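Parahox neighbor (Phaeodactylum tricornutum CCAP 1055/1, PDB 5Z5M) probably catalyses the last two steps from 5-hydroxyisourate to (S)-allantoin, joining a hydroxyisourate hydrolase domain to an OHCU decarboxylase domain in one chain. Local coordinates at residues L203-P208 / G241-T246; G181-H186 / P230-G235; F247-Y252 / D267-R272; A130-T135 / A166-L171. All coordinates share one frame; numbering follows the deposited sequence.

Contact 1: residues L203-P208 / G241-T246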
loop_
_atom_site.group_PDB
_atom_site.type_symbol
_atom_site.label_atom_id
_atom_site.label_comp_id
_atom_site.label_asym_id
_atom_site.label_seq_id
_atom_site.Cartn_x
_atom_site.Cartn_y
_atom_site.Cartn_z
ATOM N N LEU A 203 6.222 -12.839 18.216
ATOM C CA LEU A 203 4.983 -12.198 18.647
ATOM C C LEU A 203 5.013 -11.956 20.152
ATOM O O LEU A 203 5.224 -12.889 20.933
ATOM C CB LEU A 203 3.764 -13.057 18.275
ATOM C CG LEU A 203 2.392 -12.461 18.619
ATOM C CD1 LEU A 203 2.183 -11.111 17.931
ATOM C CD2 LEU A 203 1.262 -13.438 18.254
ATOM N N HIS A 204 4.828 -10.701 20.547
ATOM C CA HIS A 204 4.700 -10.333 21.956
ATOM C C HIS A 204 3.320 -9.786 22.250
ATOM O O HIS A 204 2.713 -9.149 21.397
ATOM C CB HIS A 204 5.729 -9.273 22.350
ATOM C CG HIS A 204 7.125 -9.790 22.439
ATOM N ND1 HIS A 204 7.895 -10.050 21.326
ATOM C CD2 HIS A 204 7.900 -10.093 23.510
ATOM C CE1 HIS A 204 9.081 -10.487 21.705
ATOM N NE2 HIS A 204 9.109 -10.524 23.026
ATOM N N ARG A 205 2.834 -10.031 23.463
ATOM C CA ARG A 205 1.685 -9.291 23.981
ATOM C C ARG A 205 2.192 -8.121 24.815
ATOM O O ARG A 205 2.992 -8.308 25.731
ATOM C CB ARG A 205 0.774 -10.186 24.821
ATOM C CG ARG A 205 -0.529 -9.495 25.245
ATOM C CD ARG A 205 -1.390 -10.388 26.136
ATOM N NE ARG A 205 -1.938 -11.532 25.415
ATOM C CZ ARG A 205 -1.528 -12.787 25.571
ATOM N NH1 ARG A 205 -0.567 -13.079 26.439
ATOM N NH2 ARG A 205 -2.091 -13.758 24.867
ATOM N N LEU A 206 1.736 -6.916 24.494
ATOM C CA LEU A 206 2.222 -5.718 25.181
ATOM C C LEU A 206 1.295 -5.289 26.305
ATOM O O LEU A 206 1.737 -4.693 27.286
ATOM C CB LEU A 206 2.397 -4.561 24.198
ATOM C CG LEU A 206 3.349 -4.775 23.016
ATOM C CD1 LEU A 206 3.625 -3.450 22.319
ATOM C CD2 LEU A 206 4.641 -5.435 23.458
ATOM N N SER A 207 0.009 -5.589 26.154
ATOM C CA SER A 207 -0.985 -5.225 27.158
ATOM C C SER A 207 -2.196 -6.153 27.048
ATOM O O SER A 207 -2.438 -6.730 25.982
ATOM C CB SER A 207 -1.401 -3.756 27.006
ATOM O OG SER A 207 -2.271 -3.576 25.905
ATOM N N PRO A 208 -2.942 -6.335 28.153
ATOM C CA PRO A 208 -2.724 -5.769 29.491
ATOM C C PRO A 208 -1.469 -6.338 30.154
ATOM O O PRO A 208 -1.134 -7.497 29.913
ATOM C CB PRO A 208 -3.987 -6.180 30.253
ATOM C CG PRO A 208 -4.439 -7.424 29.577
ATOM C CD PRO A 208 -4.118 -7.225 28.124
ATOM N N GLY A 241 -6.324 -7.261 23.692
ATOM C CA GLY A 241 -5.145 -6.550 24.148
ATOM C C GLY A 241 -4.298 -6.011 23.014
ATOM O O GLY A 241 -4.702 -6.049 21.852
ATOM N N GLN A 242 -3.120 -5.495 23.353
ATOM C CA GLN A 242 -2.214 -4.972 22.350
ATOM C C GLN A 242 -1.071 -5.949 22.112
ATOM O O GLN A 242 -0.512 -6.503 23.058
ATOM C CB GLN A 242 -1.667 -3.608 22.777
ATOM C CG GLN A 242 -0.880 -2.909 21.701
ATOM C CD GLN A 242 -0.358 -1.555 22.147
ATOM O OE1 GLN A 242 0.161 -1.409 23.257
ATOM N NE2 GLN A 242 -0.505 -0.554 21.287
ATOM N N TYR A 243 -0.730 -6.153 20.846
ATOM C CA TYR A 243 0.328 -7.092 20.460
ATOM C C TYR A 243 1.376 -6.440 19.558
ATOM O O TYR A 243 1.159 -5.351 19.025
ATOM C CB TYR A 243 -0.279 -8.309 19.749
ATOM C CG TYR A 243 -1.191 -9.155 20.617
ATOM C CD1 TYR A 243 -2.489 -8.745 20.902
ATOM C CD2 TYR A 243 -0.760 -10.373 21.134
ATOM C CE1 TYR A 243 -3.327 -9.510 21.699
ATOM C CE2 TYR A 243 -1.593 -11.149 21.935
ATOM C CZ TYR A 243 -2.877 -10.716 22.208
ATOM O OH TYR A 243 -3.715 -11.476 22.997
ATOM N N GLU A 244 2.505 -7.120 19.374
ATOM C CA GLU A 244 3.507 -6.674 18.416
ATOM C C GLU A 244 4.188 -7.855 17.725
ATOM O O GLU A 244 4.768 -8.717 18.388
ATOM C CB GLU A 244 4.553 -5.795 19.111
ATOM C CG GLU A 244 5.578 -5.195 18.179
ATOM C CD GLU A 244 6.483 -4.187 18.876
ATOM O OE1 GLU A 244 7.713 -4.415 18.906
ATOM O OE2 GLU A 244 5.964 -3.165 19.380
ATOM N N TRP A 245 4.082 -7.911 16.395
ATOM C CA TRP A 245 4.915 -8.809 15.606
ATOM C C TRP A 245 6.318 -8.235 15.539
ATOM O O TRP A 245 6.508 -7.021 15.615
ATOM C CB TRP A 245 4.431 -8.975 14.159
ATOM C CG TRP A 245 3.073 -9.575 13.876
ATOM C CD1 TRP A 245 2.001 -8.924 13.335
ATOM C CD2 TRP A 245 2.674 -10.951 14.017
ATOM N NE1 TRP A 245 0.953 -9.793 13.165
ATOM C CE2 TRP A 245 1.335 -11.041 13.581
ATOM C CE3 TRP A 245 3.305 -12.102 14.500
ATOM C CZ2 TRP A 245 0.617 -12.236 13.608
ATOM C CZ3 TRP A 245 2.585 -13.296 14.522
ATOM C CH2 TRP A 245 1.257 -13.348 14.079
ATOM N N THR A 246 7.294 -9.112 15.357
ATOM C CA THR A 246 8.624 -8.705 14.937
ATOM C C THR A 246 8.971 -9.518 13.700
ATOM O O THR A 246 9.109 -10.735 13.780
ATOM C CB THR A 246 9.688 -8.923 16.040
ATOM O OG1 THR A 246 9.342 -8.163 17.205
ATOM C CG2 THR A 246 11.057 -8.479 15.547
HETATM O O HOH W 1 7.410 -9.124 18.686
#
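Paired antiparallel strands, Leu-203 to Ser-207 against Gly-241 to Thr-246, meet here in the four-stranded sheet of the transthyretin-like domain, and a classic beta bulge interrupts their register. At the bulge Leu-206 and Ser-207 both face Gln-242, whose carbonyl O takes two N-H groups from the same face of its plane, Leu-206 N at 2.7 Å and Ser-207 N at 3.3 Å. His-204 and Glu-244 form the regular hydrogen-bonded pair before it. The buried face carries Leu-203, Arg-205, Tyr-243 and Trp-245. Arg-205 runs alongside Tyr-243, its CG over one face of the ring, 4.1 Å from the centroid; the bend at chi3 (-68°) then brings NE round to donate to Tyr-243 OH at 3.0 Å, with the hydroxyl close to the guanidinium plane. Met-211 O binds Arg-205 NH1, and Thr-239 O is a further partner of the tyrosine hydroxyl. A leucine in place of Arg-205 would probably cost Tyr-243 OH and Met-211 O the N-H groups that Arg-205 gives them, on a buried face of the sheet. Next along this face, Leu-203 CD1 sits over the six-membered ring of Trp-245, 4.0 Å from its centroid. On the other face a water bridges His-204 ND1, Thr-246 OG1 and Glu-244 O, donating to that carbonyl at 2.7 Å.

Contact 2: residues G181-H186 / P230-G235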
loop_
_atom_site.group_PDB
_atom_site.type_symbol
_atom_site.label_atom_id
_atom_site.label_comp_id
_atom_site.label_asym_id
_atom_site.label_seq_id
_atom_site.Cartn_x
_atom_site.Cartn_y
_atom_site.Cartn_z
ATOM N N GLY A 181 -11.940 -17.474 18.446
ATOM C CA GLY A 181 -11.253 -16.652 17.470
ATOM C C GLY A 181 -9.798 -17.075 17.367
ATOM O O GLY A 181 -9.319 -17.873 18.172
ATOM N N PHE A 182 -9.089 -16.547 16.377
ATOM C CA PHE A 182 -7.676 -16.875 16.217
ATOM C C PHE A 182 -6.949 -15.849 15.364
ATOM O O PHE A 182 -7.572 -15.022 14.685
ATOM C CB PHE A 182 -7.502 -18.283 15.616
ATOM C CG PHE A 182 -8.122 -18.461 14.245
ATOM C CD1 PHE A 182 -9.481 -18.710 14.108
ATOM C CD2 PHE A 182 -7.338 -18.417 13.103
ATOM C CE1 PHE A 182 -10.054 -18.880 12.855
ATOM C CE2 PHE A 182 -7.901 -18.590 11.846
ATOM C CZ PHE A 182 -9.263 -18.828 11.722
ATOM N N LEU A 183 -5.620 -15.927 15.402
ATOM C CA LEU A 183 -4.743 -14.964 14.743
ATOM C C LEU A 183 -3.831 -15.662 13.743
ATOM O O LEU A 183 -3.121 -16.606 14.092
ATOM C CB LEU A 183 -3.903 -14.216 15.782
ATOM C CG LEU A 183 -2.858 -13.208 15.293
ATOM C CD1 LEU A 183 -3.505 -12.019 14.585
ATOM C CD2 LEU A 183 -2.016 -12.729 16.464
ATOM N N THR A 184 -3.875 -15.211 12.496
ATOM C CA THR A 184 -2.999 -15.745 11.466
ATOM C C THR A 184 -2.158 -14.641 10.842
ATOM O O THR A 184 -2.423 -13.447 11.028
ATOM C CB THR A 184 -3.786 -16.450 10.345
ATOM O OG1 THR A 184 -4.726 -15.529 9.772
ATOM C CG2 THR A 184 -4.521 -17.677 10.883
ATOM N N CYS A 185 -1.157 -15.057 10.076
ATOM C CA CYS A 185 -0.238 -14.138 9.436
ATOM C C CYS A 185 0.176 -14.672 8.071
ATOM O O CYS A 185 0.208 -15.880 7.845
ATOM C CB CYS A 185 0.991 -13.919 10.315
ATOM S SG CYS A 185 2.059 -12.572 9.762
ATOM N N HIS A 186 0.471 -13.755 7.163
ATOM C CA HIS A 186 0.963 -14.085 5.836
ATOM C C HIS A 186 1.997 -13.030 5.466
ATOM O O HIS A 186 1.803 -11.849 5.749
ATOM C CB HIS A 186 -0.191 -14.119 4.829
ATOM C CG HIS A 186 0.236 -14.332 3.411
ATOM N ND1 HIS A 186 0.758 -15.525 2.961
ATOM C CD2 HIS A 186 0.205 -13.505 2.339
ATOM C CE1 HIS A 186 1.039 -15.422 1.672
ATOM N NE2 HIS A 186 0.713 -14.206 1.273
ATOM N N PRO A 230 -2.206 -20.996 13.016
ATOM C CA PRO A 230 -2.437 -19.726 13.718
ATOM C C PRO A 230 -1.472 -19.505 14.871
ATOM O O PRO A 230 -1.104 -20.456 15.560
ATOM C CB PRO A 230 -3.873 -19.864 14.235
ATOM C CG PRO A 230 -4.511 -20.847 13.303
ATOM C CD PRO A 230 -3.427 -21.820 12.949
ATOM N N ALA A 231 -1.062 -18.256 15.065
ATOM C CA ALA A 231 -0.151 -17.893 16.141
ATOM C C ALA A 231 -0.827 -18.013 17.500
ATOM O O ALA A 231 -0.208 -18.407 18.487
ATOM C CB ALA A 231 0.374 -16.469 15.929
ATOM N N LEU A 232 -2.101 -17.644 17.543
ATOM C CA LEU A 232 -2.892 -17.716 18.760
ATOM C C LEU A 232 -4.251 -18.306 18.413
ATOM O O LEU A 232 -4.789 -18.019 17.347
ATOM C CB LEU A 232 -3.053 -16.332 19.388
ATOM C CG LEU A 232 -1.760 -15.653 19.845
ATOM C CD1 LEU A 232 -2.043 -14.243 20.334
ATOM C CD2 LEU A 232 -1.075 -16.476 20.927
ATOM N N LYS A 233 -4.801 -19.122 19.308
ATOM C CA LYS A 233 -6.082 -19.782 19.051
ATOM C C LYS A 233 -6.911 -19.961 20.326
ATOM O O LYS A 233 -6.452 -20.559 21.300
ATOM C CB LYS A 233 -5.845 -21.146 18.387
ATOM C CG LYS A 233 -7.116 -21.889 18.006
ATOM C CD LYS A 233 -6.812 -23.142 17.191
ATOM C CE LYS A 233 -8.087 -23.905 16.851
ATOM N NZ LYS A 233 -7.827 -25.057 15.935
ATOM N N GLY A 234 -8.133 -19.437 20.324
ATOM C CA GLY A 234 -9.059 -19.719 21.406
ATOM C C GLY A 234 -8.957 -18.769 22.581
ATOM O O GLY A 234 -7.968 -18.050 22.735
ATOM N N GLY A 235 -9.984 -18.785 23.425
ATOM C CA GLY A 235 -10.155 -17.783 24.460
ATOM C C GLY A 235 -9.089 -17.718 25.537
ATOM O O GLY A 235 -9.070 -16.776 26.321
#
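Gly-181 starts the pairing by offering its carbonyl O to Gly-234 N, a 2.9 Å bond with the donor nearly in line with the C=O. Phe-182 comes next, opposite Lys-233 in a non-hydrogen-bonded pair. Its CG lies between the backbone N and the carbonyl carbon (chi1 60°), and from there the ring crosses Pro-230, CD2 meeting Pro-230 CG at 3.7 Å; His-281 stacks on the same ring. Leu-183 is held through both backbone polar atoms: its N donates to Leu-232 O at 3.0 Å, and its O accepts from Ala-231 N at 2.8 Å, a more bent bond (137° at the hydrogen). This short antiparallel pairing lays the segment around 232-233 along one edge of the first strand of the transthyretin-like domain, while the other edge of the same stretch pairs in parallel with strand 281-289. The side chain of Leu-183 turns inward beside that of Leu-232, the two pointing the same way with CD2 and CD1 4.2 Å apart, and it also packs on Tyr-282 and Val-284. Thr-184 turns back to the side of Phe-182, where its methyl CG2 lies in the plane of the phenyl ring at its edge and runs alongside Pro-230, 4.0 Å from CG. The hydroxyl OG1 of Thr-184 is hydrogen-bonded to His-283 ND1 and His-281 NE2.

Contact 3: residues F247-Y252 / D267-R272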
loop_
_atom_site.group_PDB
_atom_site.type_symbol
_atom_site.label_atom_id
_atom_site.label_comp_id
_atom_site.label_asym_id
_atom_site.label_seq_id
_atom_site.Cartn_x
_atom_site.Cartn_y
_atom_site.Cartn_z
ATOM N N PHE A 247 9.053 -8.856 12.550
ATOM C CA PHE A 247 9.411 -9.528 11.307
ATOM C C PHE A 247 10.897 -9.353 11.027
ATOM O O PHE A 247 11.383 -8.225 10.918
ATOM C CB PHE A 247 8.599 -8.982 10.132
ATOM C CG PHE A 247 7.119 -9.201 10.261
ATOM C CD1 PHE A 247 6.540 -10.383 9.831
ATOM C CD2 PHE A 247 6.307 -8.215 10.793
ATOM C CE1 PHE A 247 5.169 -10.587 9.937
ATOM C CE2 PHE A 247 4.943 -8.405 10.901
ATOM C CZ PHE A 247 4.369 -9.599 10.474
ATOM N N PHE A 248 11.623 -10.457 10.905
ATOM C CA PHE A 248 13.059 -10.364 10.645
ATOM C C PHE A 248 13.320 -10.392 9.145
ATOM O O PHE A 248 13.797 -11.386 8.601
ATOM C CB PHE A 248 13.810 -11.488 11.368
ATOM C CG PHE A 248 13.778 -11.358 12.865
ATOM C CD1 PHE A 248 12.757 -11.930 13.603
ATOM C CD2 PHE A 248 14.749 -10.625 13.528
ATOM C CE1 PHE A 248 12.716 -11.798 14.982
ATOM C CE2 PHE A 248 14.714 -10.484 14.901
ATOM C CZ PHE A 248 13.695 -11.069 15.630
ATOM N N CYS A 249 13.007 -9.281 8.481
ATOM C CA CYS A 249 13.037 -9.219 7.025
ATOM C C CYS A 249 14.444 -9.141 6.460
ATOM O O CYS A 249 14.679 -9.554 5.326
ATOM C CB CYS A 249 12.228 -8.027 6.527
ATOM S SG CYS A 249 10.490 -8.167 6.910
ATOM N N GLY A 250 15.367 -8.592 7.244
ATOM C CA GLY A 250 16.755 -8.495 6.829
ATOM C C GLY A 250 17.354 -9.848 6.502
ATOM O O GLY A 250 18.028 -10.006 5.481
ATOM N N GLU A 251 17.114 -10.825 7.371
ATOM C CA GLU A 251 17.573 -12.192 7.127
ATOM C C GLU A 251 16.944 -12.780 5.867
ATOM O O GLU A 251 17.607 -13.495 5.122
ATOM C CB GLU A 251 17.256 -13.094 8.321
ATOM C CG GLU A 251 17.671 -12.530 9.656
ATOM C CD GLU A 251 17.112 -13.320 10.826
ATOM O OE1 GLU A 251 16.463 -14.366 10.595
ATOM O OE2 GLU A 251 17.317 -12.882 11.978
ATOM N N TYR A 252 15.663 -12.488 5.636
ATOM C CA TYR A 252 14.983 -13.000 4.452
ATOM C C TYR A 252 15.588 -12.410 3.173
ATOM O O TYR A 252 15.879 -13.139 2.223
ATOM C CB TYR A 252 13.468 -12.715 4.507
ATOM C CG TYR A 252 12.789 -12.960 3.177
ATOM C CD1 TYR A 252 12.517 -14.252 2.740
ATOM C CD2 TYR A 252 12.447 -11.900 2.343
ATOM C CE1 TYR A 252 11.920 -14.480 1.516
ATOM C CE2 TYR A 252 11.852 -12.117 1.119
ATOM C CZ TYR A 252 11.590 -13.408 0.708
ATOM O OH TYR A 252 10.995 -13.632 -0.509
ATOM N N ASP A 267 15.130 -3.809 7.921
ATOM C CA ASP A 267 15.579 -5.158 8.248
ATOM C C ASP A 267 14.608 -5.785 9.242
ATOM O O ASP A 267 13.815 -6.647 8.876
ATOM C CB ASP A 267 17.022 -5.172 8.779
ATOM C CG ASP A 267 17.285 -4.114 9.835
ATOM O OD1 ASP A 267 16.351 -3.759 10.584
ATOM O OD2 ASP A 267 18.441 -3.644 9.924
ATOM N N THR A 268 14.638 -5.328 10.487
ATOM C CA THR A 268 13.693 -5.811 11.484
ATOM C C THR A 268 12.475 -4.886 11.567
ATOM O O THR A 268 12.612 -3.699 11.837
ATOM C CB THR A 268 14.363 -5.922 12.862
ATOM O OG1 THR A 268 15.511 -6.779 12.767
ATOM C CG2 THR A 268 13.398 -6.489 13.873
ATOM N N ILE A 269 11.285 -5.433 11.334
ATOM C CA ILE A 269 10.068 -4.621 11.292
ATOM C C ILE A 269 9.117 -4.952 12.434
ATOM O O ILE A 269 8.616 -6.082 12.524
ATOM C CB ILE A 269 9.305 -4.802 9.963
ATOM C CG1 ILE A 269 10.175 -4.390 8.776
ATOM C CG2 ILE A 269 7.981 -4.016 9.980
ATOM C CD1 ILE A 269 9.466 -4.522 7.436
ATOM N N PRO A 270 8.872 -3.976 13.320
ATOM C CA PRO A 270 7.831 -4.144 14.335
ATOM C C PRO A 270 6.453 -3.817 13.758
ATOM O O PRO A 270 6.330 -2.895 12.947
ATOM C CB PRO A 270 8.234 -3.137 15.412
ATOM C CG PRO A 270 8.864 -2.029 14.634
ATOM C CD PRO A 270 9.596 -2.697 13.483
ATOM N N LEU A 271 5.442 -4.583 14.150
ATOM C CA LEU A 271 4.069 -4.330 13.722
ATOM C C LEU A 271 3.168 -4.392 14.941
ATOM O O LEU A 271 2.810 -5.477 15.402
ATOM C CB LEU A 271 3.618 -5.347 12.665
ATOM C CG LEU A 271 2.701 -4.850 11.541
ATOM C CD1 LEU A 271 3.410 -3.777 10.741
ATOM C CD2 LEU A 271 2.267 -5.996 10.620
ATOM N N ARG A 272 2.817 -3.219 15.457
ATOM C CA ARG A 272 2.029 -3.088 16.677
ATOM C C ARG A 272 0.539 -2.995 16.338
ATOM O O ARG A 272 0.150 -2.214 15.465
ATOM C CB ARG A 272 2.490 -1.852 17.457
ATOM C CG ARG A 272 1.899 -1.684 18.844
ATOM C CD ARG A 272 2.595 -0.528 19.562
ATOM N NE ARG A 272 4.044 -0.719 19.600
ATOM C CZ ARG A 272 4.920 0.227 19.928
ATOM N NH1 ARG A 272 4.502 1.437 20.254
ATOM N NH2 ARG A 272 6.221 -0.039 19.931
#
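Phe-247 and Ile-269 form an antiparallel hydrogen-bonded pair, each N donating to the other's O at 2.8 Å and nearly straight, before the first strand turns through Phe-248 into a helix. Phe-248 is the centre of an inverse gamma turn, and just beyond it Asp-267 O meets the start of the helix: Gly-250 N donates to it at 3.0 Å from well above the carbonyl plane, while the bond from Cys-249 N is weak. The carbonyl just ahead of strand 268-275 thus takes up a backbone N-H of the first helical turn. Gly-250 packs on Asp-267, its CA 3.9 Å from Asp-267 CB, and a side chain built on it would run into that CB.

The side chains divide between two faces. Phe-247 has CG anti to its carbonyl carbon (chi1 -62°), which carries the ring along the sheet to Leu-271: CB of the leucine lies in the ring plane at the edge, and CD2 comes within 3.6 Å of Phe-247 CE2. Farther along the same face Cys-249 SG touches Ile-269 CD1 at 3.8 Å. On the reverse face Phe-248 and Thr-268 lie side by side, CD2 4.0 Å from OG1, and the phenyl ring also receives Arg-200 in a cation-pi contact and His-202 edge-to-face.

The apolar face is covered by the second sheet of the transthyretin-like domain, with Leu-286 and Val-288 of strand 281-289 and Phe-293 of strand 292-296 packed against it. On the reverse face, Thr-268 packs on Arg-272 of the second subunit, while helix 249-256 continues from the strand end.

Contact 4: residues A130-T135 / A166-L171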
loop_
_atom_site.group_PDB
_atom_site.type_symbol
_atom_site.label_atom_id
_atom_site.label_comp_id
_atom_site.label_asym_id
_atom_site.label_seq_id
_atom_site.Cartn_x
_atom_site.Cartn_y
_atom_site.Cartn_z
ATOM N N ALA A 130 -14.702 6.260 24.740
ATOM C CA ALA A 130 -14.400 4.877 25.087
ATOM C C ALA A 130 -12.998 4.491 24.634
ATOM O O ALA A 130 -12.799 4.080 23.491
ATOM C CB ALA A 130 -15.420 3.943 24.467
ATOM N N VAL A 131 -12.024 4.633 25.524
ATOM C CA VAL A 131 -10.650 4.251 25.213
ATOM C C VAL A 131 -10.076 3.403 26.348
ATOM O O VAL A 131 -10.288 3.700 27.527
ATOM C CB VAL A 131 -9.737 5.490 24.982
ATOM C CG1 VAL A 131 -8.277 5.072 24.788
ATOM C CG2 VAL A 131 -10.225 6.311 23.799
ATOM N N ARG A 132 -9.380 2.330 25.989
ATOM C CA ARG A 132 -8.710 1.486 26.970
ATOM C C ARG A 132 -7.418 2.133 27.452
ATOM O O ARG A 132 -6.492 2.338 26.667
ATOM C CB ARG A 132 -8.423 0.109 26.373
ATOM C CG ARG A 132 -9.677 -0.698 26.125
ATOM C CD ARG A 132 -9.355 -2.094 25.652
ATOM N NE ARG A 132 -10.560 -2.913 25.574
ATOM C CZ ARG A 132 -11.018 -3.661 26.572
ATOM N NH1 ARG A 132 -10.372 -3.696 27.729
ATOM N NH2 ARG A 132 -12.122 -4.376 26.411
ATOM N N ASN A 133 -7.372 2.443 28.746
ATOM C CA ASN A 133 -6.219 3.092 29.370
ATOM C C ASN A 133 -5.783 4.338 28.610
ATOM O O ASN A 133 -4.662 4.416 28.104
ATOM C CB ASN A 133 -5.047 2.114 29.488
ATOM N N ALA A 134 -6.687 5.309 28.533
ATOM C CA ALA A 134 -6.441 6.530 27.781
ATOM C C ALA A 134 -5.421 7.422 28.476
ATOM O O ALA A 134 -5.465 7.606 29.692
ATOM C CB ALA A 134 -7.743 7.287 27.570
ATOM N N THR A 135 -4.495 7.968 27.698
ATOM C CA THR A 135 -3.589 8.984 28.206
ATOM C C THR A 135 -4.325 10.312 28.227
ATOM O O THR A 135 -5.380 10.450 27.606
ATOM C CB THR A 135 -2.325 9.113 27.345
ATOM O OG1 THR A 135 -2.683 9.622 26.056
ATOM C CG2 THR A 135 -1.651 7.759 27.181
ATOM N N ALA A 166 -20.275 -0.499 26.170
ATOM C CA ALA A 166 -21.105 -1.664 26.433
ATOM C C ALA A 166 -20.313 -2.942 26.170
ATOM O O ALA A 166 -20.372 -3.892 26.948
ATOM C CB ALA A 166 -22.360 -1.627 25.579
ATOM N N TRP A 167 -19.565 -2.939 25.072
ATOM C CA TRP A 167 -18.724 -4.069 24.692
ATOM C C TRP A 167 -17.659 -4.328 25.755
ATOM O O TRP A 167 -17.414 -5.477 26.122
ATOM C CB TRP A 167 -18.085 -3.799 23.329
ATOM C CG TRP A 167 -17.137 -4.853 22.839
ATOM C CD1 TRP A 167 -15.817 -4.689 22.555
ATOM C CD2 TRP A 167 -17.444 -6.225 22.552
ATOM N NE1 TRP A 167 -15.270 -5.875 22.116
ATOM C CE2 TRP A 167 -16.254 -6.833 22.098
ATOM C CE3 TRP A 167 -18.606 -6.997 22.632
ATOM C CZ2 TRP A 167 -16.190 -8.174 21.737
ATOM C CZ3 TRP A 167 -18.543 -8.334 22.259
ATOM C CH2 TRP A 167 -17.345 -8.907 21.821
ATOM N N MET A 168 -17.048 -3.256 26.266
ATOM C CA MET A 168 -16.038 -3.384 27.316
ATOM C C MET A 168 -16.623 -3.978 28.592
ATOM O O MET A 168 -15.976 -4.773 29.266
ATOM C CB MET A 168 -15.396 -2.025 27.621
ATOM C CG MET A 168 -14.553 -1.481 26.489
ATOM S SD MET A 168 -13.872 0.142 26.878
ATOM C CE MET A 168 -13.100 0.557 25.316
ATOM N N ARG A 169 -17.849 -3.595 28.924
ATOM C CA ARG A 169 -18.478 -4.104 30.136
ATOM C C ARG A 169 -18.873 -5.572 29.998
ATOM O O ARG A 169 -18.728 -6.352 30.943
ATOM C CB ARG A 169 -19.697 -3.261 30.494
ATOM C CG ARG A 169 -19.340 -1.884 31.017
ATOM C CD ARG A 169 -20.582 -1.020 31.141
ATOM N NE ARG A 169 -20.280 0.278 31.730
ATOM C CZ ARG A 169 -21.120 1.306 31.731
ATOM N NH1 ARG A 169 -22.316 1.190 31.167
ATOM N NH2 ARG A 169 -20.761 2.450 32.292
ATOM N N LEU A 170 -19.371 -5.942 28.821
ATOM C CA LEU A 170 -19.721 -7.333 28.532
ATOM C C LEU A 170 -18.495 -8.234 28.649
ATOM O O LEU A 170 -18.573 -9.332 29.198
ATOM C CB LEU A 170 -20.330 -7.466 27.130
ATOM C CG LEU A 170 -21.795 -7.065 26.949
ATOM C CD1 LEU A 170 -22.140 -6.970 25.469
ATOM C CD2 LEU A 170 -22.720 -8.063 27.652
ATOM N N LEU A 171 -17.366 -7.763 28.124
ATOM C CA LEU A 171 -16.119 -8.531 28.150
ATOM C C LEU A 171 -15.622 -8.771 29.577
ATOM O O LEU A 171 -15.026 -9.812 29.872
ATOM C CB LEU A 171 -15.032 -7.823 27.339
ATOM C CG LEU A 171 -15.091 -7.971 25.815
ATOM C CD1 LEU A 171 -14.019 -7.120 25.163
ATOM C CD2 LEU A 171 -14.929 -9.424 25.406
HETATM O O HOH W 2 -13.162 -5.151 29.203
#
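Met-168 and Arg-132 carry most of this contact, in which a loop leans on helix 151-173 of the all-helical OHCU decarboxylase domain. Their side chains slide past each other in opposite directions, the methionine reaching out from the helix and the arginine running back toward it. Met-168, fully extended beyond CG (chi2 178°, chi3 -174°), brings its methyl CE to 3.7 Å from Arg-132 CG and to 4.2 Å from Ala-130 CB, in the bend of the loop. Nearer the helix, Met-168 CG lies over one face of the guanidinium group, 3.8 Å from Arg-132 NH2. Leu-171, one turn further on, is met by the arginine at about a right angle, its CD1 3.6 Å from the same NH2. An alanine at Arg-132 is likely to uncover the flank of Met-168 and leave its thioether chain freer to turn, with Leu-171 CD1 losing this neighbour. The second subunit comes up here too, its Gln-263 packing on Arg-132 and its Gly-262 on Met-168. Ala-130 is also held to helix 151-173 through its N, which bonds to Gln-161 OE1. One water completes the contact, accepting from Arg-132 NH2 at 3.1 Å and donating to Met-168 O at 2.8 Å.

Overall arrangement
From the N terminus, contact 4 comes first, closing a mostly helical loop of 30 residues within the decarboxylase domain before the chain passes from helix 151-173 into strand 182-189. Contact 2 then opens, and contact 1 crosses it, since 203-208 falls between the segments of contact 2 and 241-246 follows them; the two meet where Leu-203, Tyr-243 and Trp-245 pack on Leu-183, Leu-232 and Ala-231, joining the two sheets. Contact 3 follows in series, closing a short loop of 14 residues, sharing strand 241-248 with contact 1 and linked to it by the Glu-244 to Arg-272 salt bridge. Contact 4 touches none of the others, its centre about 31 Å from that of contact 3.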